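PDB 7K44: sgbp-b from Bacteroides uniformis, which probably binds xyloglucan at the cell surface, as a surface glycan-binding protein of a xyloglucan utilization locus in a human gut commensal. Local coordinates for residues P30-E44 with C110-A123. Sequence-based numbering, arbitrary orientation.
Sequences PAPYITRVATTFPVE and CYTASAFTPFRRTA
Arg121 and Val43 grip each other twice. Val43 N donates a nearly straight hydrogen bond (170°) to Arg121 O, 2.8 Å away and in the carbonyl plane. In return Arg121, its chain bent at chi3 (-26°), donates a second, less straight hydrogen bond from NH1 to Val43 O, 2.7 Å away at the guanidinium edge. Asp102 pairs with Arg121 NE in a salt bridge, whereas Glu44 OE2, 4.0 Å from Arg121 NH1, is too far away to form one. An alanine in place of Arg121 would probably leave Val43 O without this donor and Asp102 without its mate.

A flat ring suits Phe41, for Ala123 CA lies over the rim of one face and Thr39 CG2 over the rim of the other, while Arg120 O meets its edge. Val43 CB touches the edge of Phe119 at CZ, 4.2 Å away.

Between strands 33-39 and 114-120, beta-branched Ile34 and Thr117 point toward each other's strand and cross at about a right angle, Ile34 CG2 packing on Thr117 CB at 3.8 Å. Small Ala115 lets Pro32 come close, CB to CB 4.1 Å, and a water joins Pro32 O to Ser114 O.

These edge strands of a beta-sandwich's two sheets thus meet through apolar contacts without directional demands, while the Val43–Arg121 hydrogen bonds probably fix the register at their end.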
ATOM      1  N   PRO A  30      26.336  17.520  22.393  1.00 48.98           N
ATOM      2  CA  PRO A  30      25.031  17.032  21.938  1.00 48.08           C
ATOM      3  C   PRO A  30      24.427  16.040  22.928  1.00 44.98           C
ATOM      4  O   PRO A  30      25.161  15.387  23.664  1.00 52.51           O
ATOM      5  CB  PRO A  30      25.358  16.333  20.615  1.00 47.81           C
ATOM      6  CG  PRO A  30      26.624  16.978  20.148  1.00 44.38           C
ATOM      7  CD  PRO A  30      27.395  17.284  21.395  1.00 44.94           C
ATOM      8  N   ALA A  31      23.098  15.931  22.933  1.00 46.87           N
ATOM      9  CA  ALA A  31      22.369  15.141  23.910  1.00 46.92           C
ATOM     10  C   ALA A  31      22.080  13.745  23.370  1.00 41.12           C
ATOM     11  O   ALA A  31      21.938  13.558  22.157  1.00 38.94           O
ATOM     12  CB  ALA A  31      21.041  15.826  24.245  1.00 46.57           C
ATOM     13  N   PRO A  32      21.969  12.746  24.244  1.00 39.28           N
ATOM     14  CA  PRO A  32      21.718  11.383  23.766  1.00 35.59           C
ATOM     15  C   PRO A  32      20.310  11.226  23.219  1.00 37.01           C
ATOM     16  O   PRO A  32      19.381  11.941  23.601  1.00 37.74           O
ATOM     17  CB  PRO A  32      21.911  10.532  25.023  1.00 34.91           C
ATOM     18  CG  PRO A  32      21.547  11.448  26.141  1.00 41.43           C
ATOM     19  CD  PRO A  32      22.035  12.808  25.715  1.00 41.49           C
ATOM     20  N   TYR A  33      20.163  10.274  22.302  1.00 34.08           N
ATOM     21  CA  TYR A  33      18.861   9.902  21.780  1.00 33.11           C
ATOM     22  C   TYR A  33      18.851   8.409  21.491  1.00 34.42           C
ATOM     23  O   TYR A  33      19.895   7.785  21.293  1.00 32.74           O
ATOM     24  CB  TYR A  33      18.486  10.716  20.533  1.00 33.84           C
ATOM     25  CG  TYR A  33      19.393  10.491  19.341  1.00 39.92           C
ATOM     26  CD1 TYR A  33      20.602  11.170  19.224  1.00 39.17           C
ATOM     27  CD2 TYR A  33      19.032   9.613  18.330  1.00 40.26           C
ATOM     28  CE1 TYR A  33      21.426  10.973  18.133  1.00 41.89           C
ATOM     29  CE2 TYR A  33      19.847   9.411  17.231  1.00 36.63           C
ATOM     30  CZ  TYR A  33      21.044  10.090  17.142  1.00 36.48           C
ATOM     31  OH  TYR A  33      21.860   9.888  16.051  1.00 45.36           O
ATOM     32  N   ILE A  34      17.652   7.838  21.479  1.00 33.61           N
ATOM     33  CA  ILE A  34      17.449   6.425  21.183  1.00 31.31           C
ATOM     34  C   ILE A  34      16.567   6.329  19.950  1.00 35.07           C
ATOM     35  O   ILE A  34      15.453   6.865  19.933  1.00 37.49           O
ATOM     36  CB  ILE A  34      16.823   5.670  22.368  1.00 28.30           C
ATOM     37  CG1 ILE A  34      17.747   5.709  23.585  1.00 30.96           C
ATOM     38  CG2 ILE A  34      16.529   4.234  21.970  1.00 29.35           C
ATOM     39  CD1 ILE A  34      17.120   5.141  24.844  1.00 29.52           C
ATOM     40  N   THR A  35      17.067   5.659  18.916  1.00 32.40           N
ATOM     41  CA  THR A  35      16.310   5.428  17.694  1.00 34.44           C
ATOM     42  C   THR A  35      15.466   4.169  17.806  1.00 38.93           C
ATOM     43  O   THR A  35      14.291   4.157  17.421  1.00 40.08           O
ATOM     44  CB  THR A  35      17.282   5.283  16.523  1.00 41.58           C
ATOM     45  OG1 THR A  35      18.056   6.480  16.396  1.00 40.90           O
ATOM     46  CG2 THR A  35      16.528   5.005  15.231  1.00 38.52           C
ATOM     47  N   ARG A  36      16.057   3.103  18.333  1.00 31.94           N
ATOM     48  CA  ARG A  36      15.387   1.818  18.419  1.00 33.76           C
ATOM     49  C   ARG A  36      16.203   0.944  19.354  1.00 28.24           C
ATOM     50  O   ARG A  36      17.336   1.273  19.723  1.00 28.08           O
ATOM     51  CB  ARG A  36      15.276   1.143  17.054  1.00 33.30           C
ATOM     52  CG  ARG A  36      16.621   0.933  16.383  1.00 32.37           C
ATOM     53  CD  ARG A  36      16.495   0.318  14.983  1.00 43.23           C
ATOM     54  NE  ARG A  36      17.803   0.245  14.334  1.00 36.42           N
ATOM     55  CZ  ARG A  36      18.526  -0.865  14.214  1.00 47.68           C
ATOM     56  NH1 ARG A  36      18.071  -2.015  14.694  1.00 47.94           N
ATOM     57  NH2 ARG A  36      19.712  -0.826  13.617  1.00 49.29           N
ATOM     58  N   VAL A  37      15.609  -0.184  19.719  1.00 28.51           N
ATOM     59  CA  VAL A  37      16.270  -1.211  20.508  1.00 27.95           C
ATOM     60  C   VAL A  37      16.123  -2.525  19.763  1.00 29.02           C
ATOM     61  O   VAL A  37      15.006  -2.918  19.403  1.00 31.58           O
ATOM     62  CB  VAL A  37      15.660  -1.314  21.916  1.00 28.89           C
ATOM     63  CG1 VAL A  37      16.316  -2.450  22.682  1.00 28.94           C
ATOM     64  CG2 VAL A  37      15.845  -0.003  22.646  1.00 29.38           C
ATOM     65  N   ALA A  38      17.247  -3.181  19.504  1.00 26.19           N
ATOM     66  CA  ALA A  38      17.262  -4.473  18.841  1.00 29.18           C
ATOM     67  C   ALA A  38      17.258  -5.564  19.899  1.00 26.71           C
ATOM     68  O   ALA A  38      18.060  -5.528  20.838  1.00 25.80           O
ATOM     69  CB  ALA A  38      18.517  -4.604  17.978  1.00 29.47           C
ATOM     70  N   THR A  39      16.347  -6.522  19.749  1.00 26.90           N
ATOM     71  CA  THR A  39      16.274  -7.657  20.659  1.00 27.96           C
ATOM     72  C   THR A  39      15.350  -8.710  20.071  1.00 35.36           C
ATOM     73  O   THR A  39      14.543  -8.427  19.178  1.00 40.01           O
ATOM     74  CB  THR A  39      15.763  -7.243  22.044  1.00 32.50           C
ATOM     75  OG1 THR A  39      15.998  -8.313  22.966  1.00 29.28           O
ATOM     76  CG2 THR A  39      14.269  -6.926  22.007  1.00 31.44           C
ATOM     77  N   THR A  40      15.479  -9.926  20.589  1.00 36.22           N
ATOM     78  CA  THR A  40      14.590 -11.026  20.245  1.00 38.95           C
ATOM     79  C   THR A  40      13.565 -11.207  21.355  1.00 42.16           C
ATOM     80  O   THR A  40      13.876 -11.033  22.538  1.00 35.92           O
ATOM     81  CB  THR A  40      15.374 -12.326  20.043  1.00 44.34           C
ATOM     82  OG1 THR A  40      16.233 -12.559  21.163  1.00 43.28           O
ATOM     83  CG2 THR A  40      16.224 -12.245  18.783  1.00 50.08           C
ATOM     84  N   PHE A  41      12.354 -11.542  20.974  1.00 36.64           N
ATOM     85  CA  PHE A  41      11.248 -11.673  21.905  1.00 34.97           C
ATOM     86  C   PHE A  41      10.930 -13.143  22.161  1.00 45.55           C
ATOM     87  O   PHE A  41      11.163 -13.998  21.300  1.00 41.54           O
ATOM     88  CB  PHE A  41       9.996 -10.973  21.362  1.00 35.09           C
ATOM     89  CG  PHE A  41      10.115  -9.478  21.318  1.00 36.35           C
ATOM     90  CD1 PHE A  41       9.952  -8.725  22.468  1.00 33.55           C
ATOM     91  CD2 PHE A  41      10.399  -8.824  20.126  1.00 39.63           C
ATOM     92  CE1 PHE A  41      10.070  -7.350  22.442  1.00 30.08           C
ATOM     93  CE2 PHE A  41      10.517  -7.443  20.088  1.00 39.26           C
ATOM     94  CZ  PHE A  41      10.355  -6.704  21.243  1.00 38.80           C
ATOM     95  N   PRO A  42      10.424 -13.478  23.358  1.00 39.40           N
ATOM     96  CA  PRO A  42      10.252 -12.545  24.477  1.00 36.64           C
ATOM     97  C   PRO A  42      11.593 -12.266  25.128  1.00 28.08           C
ATOM     98  O   PRO A  42      12.512 -13.071  25.002  1.00 33.75           O
ATOM     99  CB  PRO A  42       9.352 -13.318  25.433  1.00 37.66           C
ATOM    100  CG  PRO A  42       9.706 -14.742  25.186  1.00 39.23           C
ATOM    101  CD  PRO A  42       9.965 -14.836  23.702  1.00 41.33           C
ATOM    102  N   VAL A  43      11.707 -11.116  25.783  1.00 28.60           N
ATOM    103  CA  VAL A  43      12.944 -10.748  26.458  1.00 25.62           C
ATOM    104  C   VAL A  43      12.956 -11.455  27.809  1.00 28.90           C
ATOM    105  O   VAL A  43      12.148 -11.145  28.689  1.00 29.88           O
ATOM    106  CB  VAL A  43      13.065  -9.231  26.618  1.00 28.69           C
ATOM    107  CG1 VAL A  43      14.385  -8.882  27.267  1.00 29.14           C
ATOM    108  CG2 VAL A  43      12.926  -8.544  25.253  1.00 29.69           C
ATOM    109  N   GLU A  44      13.853 -12.417  27.959  1.00 29.02           N
ATOM    110  CA  GLU A  44      14.042 -13.163  29.192  1.00 31.74           C
ATOM    111  C   GLU A  44      15.349 -12.733  29.845  1.00 31.96           C
ATOM    112  O   GLU A  44      16.151 -11.994  29.268  1.00 27.94           O
ATOM    113  CB  GLU A  44      14.094 -14.671  28.910  1.00 39.43           C
ATOM    114  CG  GLU A  44      12.931 -15.225  28.087  1.00 39.39           C
ATOM    115  CD  GLU A  44      11.658 -15.406  28.900  1.00 56.75           C
ATOM    116  OE1 GLU A  44      10.595 -15.672  28.297  1.00 54.91           O
ATOM    117  OE2 GLU A  44      11.720 -15.280  30.144  1.00 66.41           O
ATOM    118  N   CYS A 110      22.985  10.079  30.777  1.00 36.85           N
ATOM    119  CA  CYS A 110      24.326  10.581  30.509  1.00 43.54           C
ATOM    120  C   CYS A 110      24.547  11.882  31.277  1.00 48.72           C
ATOM    121  O   CYS A 110      23.637  12.419  31.913  1.00 52.65           O
ATOM    122  CB  CYS A 110      24.520  10.824  29.012  1.00 38.76           C
ATOM    123  SG  CYS A 110      24.386   9.356  27.965  1.00 42.61           S
ATOM    124  N   TYR A 111      25.777  12.397  31.191  1.00 54.99           N
ATOM    125  CA  TYR A 111      26.122  13.641  31.874  1.00 56.86           C
ATOM    126  C   TYR A 111      25.287  14.805  31.353  1.00 55.13           C
ATOM    127  O   TYR A 111      24.703  15.566  32.134  1.00 55.61           O
ATOM    128  CB  TYR A 111      27.612  13.927  31.688  1.00 58.66           C
ATOM    129  CG  TYR A 111      28.133  15.076  32.521  1.00 66.16           C
ATOM    130  CD1 TYR A 111      28.462  14.895  33.858  1.00 70.94           C
ATOM    131  CD2 TYR A 111      28.305  16.341  31.967  1.00 65.66           C
ATOM    132  CE1 TYR A 111      28.940  15.937  34.625  1.00 69.94           C
ATOM    133  CE2 TYR A 111      28.784  17.393  32.728  1.00 71.35           C
ATOM    134  CZ  TYR A 111      29.100  17.183  34.057  1.00 76.78           C
ATOM    135  OH  TYR A 111      29.578  18.221  34.825  1.00 85.00           O
ATOM    136  N   THR A 112      25.224  14.959  30.029  1.00 53.79           N
ATOM    137  CA  THR A 112      24.462  16.049  29.428  1.00 55.55           C
ATOM    138  C   THR A 112      22.984  15.945  29.789  1.00 61.63           C
ATOM    139  O   THR A 112      22.416  16.845  30.418  1.00 66.86           O
ATOM    140  CB  THR A 112      24.654  16.027  27.906  1.00 55.81           C
ATOM    141  OG1 THR A 112      26.035  16.253  27.592  1.00 62.57           O
ATOM    142  CG2 THR A 112      23.801  17.091  27.231  1.00 49.01           C
ATOM    143  N   ALA A 113      22.350  14.842  29.408  1.00 50.55           N
ATOM    144  CA  ALA A 113      20.921  14.650  29.609  1.00 46.85           C
ATOM    145  C   ALA A 113      20.632  13.152  29.581  1.00 45.02           C
ATOM    146  O   ALA A 113      21.550  12.326  29.574  1.00 46.13           O
ATOM    147  CB  ALA A 113      20.123  15.411  28.547  1.00 46.28           C
ATOM    148  N   SER A 114      19.351  12.804  29.560  1.00 42.33           N
ATOM    149  CA  SER A 114      18.918  11.419  29.484  1.00 39.42           C
ATOM    150  C   SER A 114      18.136  11.202  28.198  1.00 40.65           C
ATOM    151  O   SER A 114      17.559  12.136  27.630  1.00 38.74           O
ATOM    152  CB  SER A 114      18.033  11.042  30.683  1.00 32.63           C
ATOM    153  OG  SER A 114      18.804  10.885  31.860  1.00 38.72           O
ATOM    154  N   ALA A 115      18.144   9.958  27.730  1.00 38.13           N
ATOM    155  CA  ALA A 115      17.282   9.517  26.647  1.00 30.91           C
ATOM    156  C   ALA A 115      16.501   8.304  27.126  1.00 26.45           C
ATOM    157  O   ALA A 115      16.982   7.535  27.963  1.00 30.72           O
ATOM    158  CB  ALA A 115      18.083   9.157  25.383  1.00 35.11           C
ATOM    159  N   PHE A 116      15.290   8.138  26.602  1.00 29.38           N
ATOM    160  CA  PHE A 116      14.498   6.975  26.967  1.00 30.24           C
ATOM    161  C   PHE A 116      13.633   6.539  25.796  1.00 29.33           C
ATOM    162  O   PHE A 116      13.408   7.291  24.843  1.00 32.17           O
ATOM    163  CB  PHE A 116      13.651   7.212  28.224  1.00 28.53           C
ATOM    164  CG  PHE A 116      12.529   8.199  28.037  1.00 34.97           C
ATOM    165  CD1 PHE A 116      12.779   9.560  28.012  1.00 40.48           C
ATOM    166  CD2 PHE A 116      11.222   7.763  27.917  1.00 35.40           C
ATOM    167  CE1 PHE A 116      11.744  10.468  27.859  1.00 38.05           C
ATOM    168  CE2 PHE A 116      10.183   8.665  27.762  1.00 43.23           C
ATOM    169  CZ  PHE A 116      10.446  10.018  27.732  1.00 43.90           C
ATOM    170  N   THR A 117      13.141   5.309  25.885  1.00 28.26           N
ATOM    171  CA  THR A 117      12.336   4.728  24.825  1.00 26.95           C
ATOM    172  C   THR A 117      11.355   3.770  25.475  1.00 29.80           C
ATOM    173  O   THR A 117      11.656   3.210  26.536  1.00 27.98           O
ATOM    174  CB  THR A 117      13.229   3.976  23.814  1.00 30.44           C
ATOM    175  OG1 THR A 117      12.456   3.581  22.674  1.00 35.07           O
ATOM    176  CG2 THR A 117      13.870   2.731  24.440  1.00 27.19           C
ATOM    177  N   PRO A 118      10.173   3.581  24.894  1.00 27.38           N
ATOM    178  CA  PRO A 118       9.248   2.580  25.435  1.00 30.57           C
ATOM    179  C   PRO A 118       9.878   1.198  25.413  1.00 29.51           C
ATOM    180  O   PRO A 118      10.689   0.876  24.544  1.00 30.05           O
ATOM    181  CB  PRO A 118       8.048   2.650  24.479  1.00 31.59           C
ATOM    182  CG  PRO A 118       8.147   3.977  23.835  1.00 35.19           C
ATOM    183  CD  PRO A 118       9.609   4.268  23.717  1.00 34.00           C
ATOM    184  N   PHE A 119       9.514   0.379  26.401  1.00 25.73           N
ATOM    185  CA  PHE A 119       9.972  -0.999  26.469  1.00 25.76           C
ATOM    186  C   PHE A 119       8.828  -1.906  26.890  1.00 31.73           C
ATOM    187  O   PHE A 119       8.048  -1.558  27.785  1.00 30.31           O
ATOM    188  CB  PHE A 119      11.138  -1.187  27.476  1.00 26.03           C
ATOM    189  CG  PHE A 119      11.559  -2.624  27.620  1.00 26.48           C
ATOM    190  CD1 PHE A 119      12.343  -3.225  26.648  1.00 27.12           C
ATOM    191  CD2 PHE A 119      11.102  -3.396  28.674  1.00 28.74           C
ATOM    192  CE1 PHE A 119      12.694  -4.551  26.749  1.00 29.60           C
ATOM    193  CE2 PHE A 119      11.450  -4.728  28.780  1.00 25.39           C
ATOM    194  CZ  PHE A 119      12.251  -5.306  27.820  1.00 27.87           C
ATOM    195  N   ARG A 120       8.738  -3.071  26.249  1.00 29.19           N
ATOM    196  CA  ARG A 120       7.929  -4.173  26.752  1.00 29.45           C
ATOM    197  C   ARG A 120       8.630  -5.487  26.437  1.00 32.04           C
ATOM    198  O   ARG A 120       9.372  -5.594  25.456  1.00 31.46           O
ATOM    199  CB  ARG A 120       6.486  -4.146  26.231  1.00 35.19           C
ATOM    200  CG  ARG A 120       6.363  -3.909  24.753  1.00 34.38           C
ATOM    201  CD  ARG A 120       4.909  -4.034  24.290  1.00 35.61           C
ATOM    202  NE  ARG A 120       4.391  -5.385  24.467  1.00 32.23           N
ATOM    203  CZ  ARG A 120       3.217  -5.664  25.027  1.00 35.25           C
ATOM    204  NH1 ARG A 120       2.438  -4.685  25.465  1.00 41.57           N
ATOM    205  NH2 ARG A 120       2.822  -6.926  25.139  1.00 36.87           N
ATOM    206  N   ARG A 121       8.397  -6.485  27.292  1.00 27.74           N
ATOM    207  CA  ARG A 121       9.115  -7.750  27.204  1.00 29.37           C
ATOM    208  C   ARG A 121       8.600  -8.671  26.116  1.00 32.79           C
ATOM    209  O   ARG A 121       9.330  -9.570  25.695  1.00 30.42           O
ATOM    210  CB  ARG A 121       9.014  -8.526  28.516  1.00 32.82           C
ATOM    211  CG  ARG A 121       9.961  -8.110  29.605  1.00 38.77           C
ATOM    212  CD  ARG A 121      10.024  -9.187  30.681  1.00 36.47           C
ATOM    213  NE  ARG A 121       8.804  -9.987  30.743  1.00 36.82           N
ATOM    214  CZ  ARG A 121       8.691 -11.229  30.277  1.00 45.41           C
ATOM    215  NH1 ARG A 121       9.728 -11.824  29.700  1.00 46.38           N
ATOM    216  NH2 ARG A 121       7.537 -11.874  30.375  1.00 48.39           N
ATOM    217  N   THR A 122       7.359  -8.501  25.676  1.00 32.61           N
ATOM    218  CA  THR A 122       6.759  -9.410  24.715  1.00 36.90           C
ATOM    219  C   THR A 122       6.355  -8.645  23.466  1.00 30.01           C
ATOM    220  O   THR A 122       6.067  -7.444  23.519  1.00 28.99           O
ATOM    221  CB  THR A 122       5.529 -10.098  25.312  1.00 34.45           C
ATOM    222  OG1 THR A 122       4.639  -9.101  25.826  1.00 31.92           O
ATOM    223  CG2 THR A 122       5.948 -11.027  26.446  1.00 36.29           C
ATOM    224  N   ALA A 123       6.351  -9.356  22.343  1.00 32.85           N
ATOM    225  CA  ALA A 123       5.990  -8.760  21.064  1.00 32.41           C
ATOM    226  C   ALA A 123       4.486  -8.518  20.988  1.00 31.08           C
ATOM    227  O   ALA A 123       3.684  -9.316  21.478  1.00 36.73           O
ATOM    228  CB  ALA A 123       6.408  -9.689  19.930  1.00 29.89           C
TER
HETATM  229  O   HOH W   1      18.883  13.818  25.726  1.00 43.88           O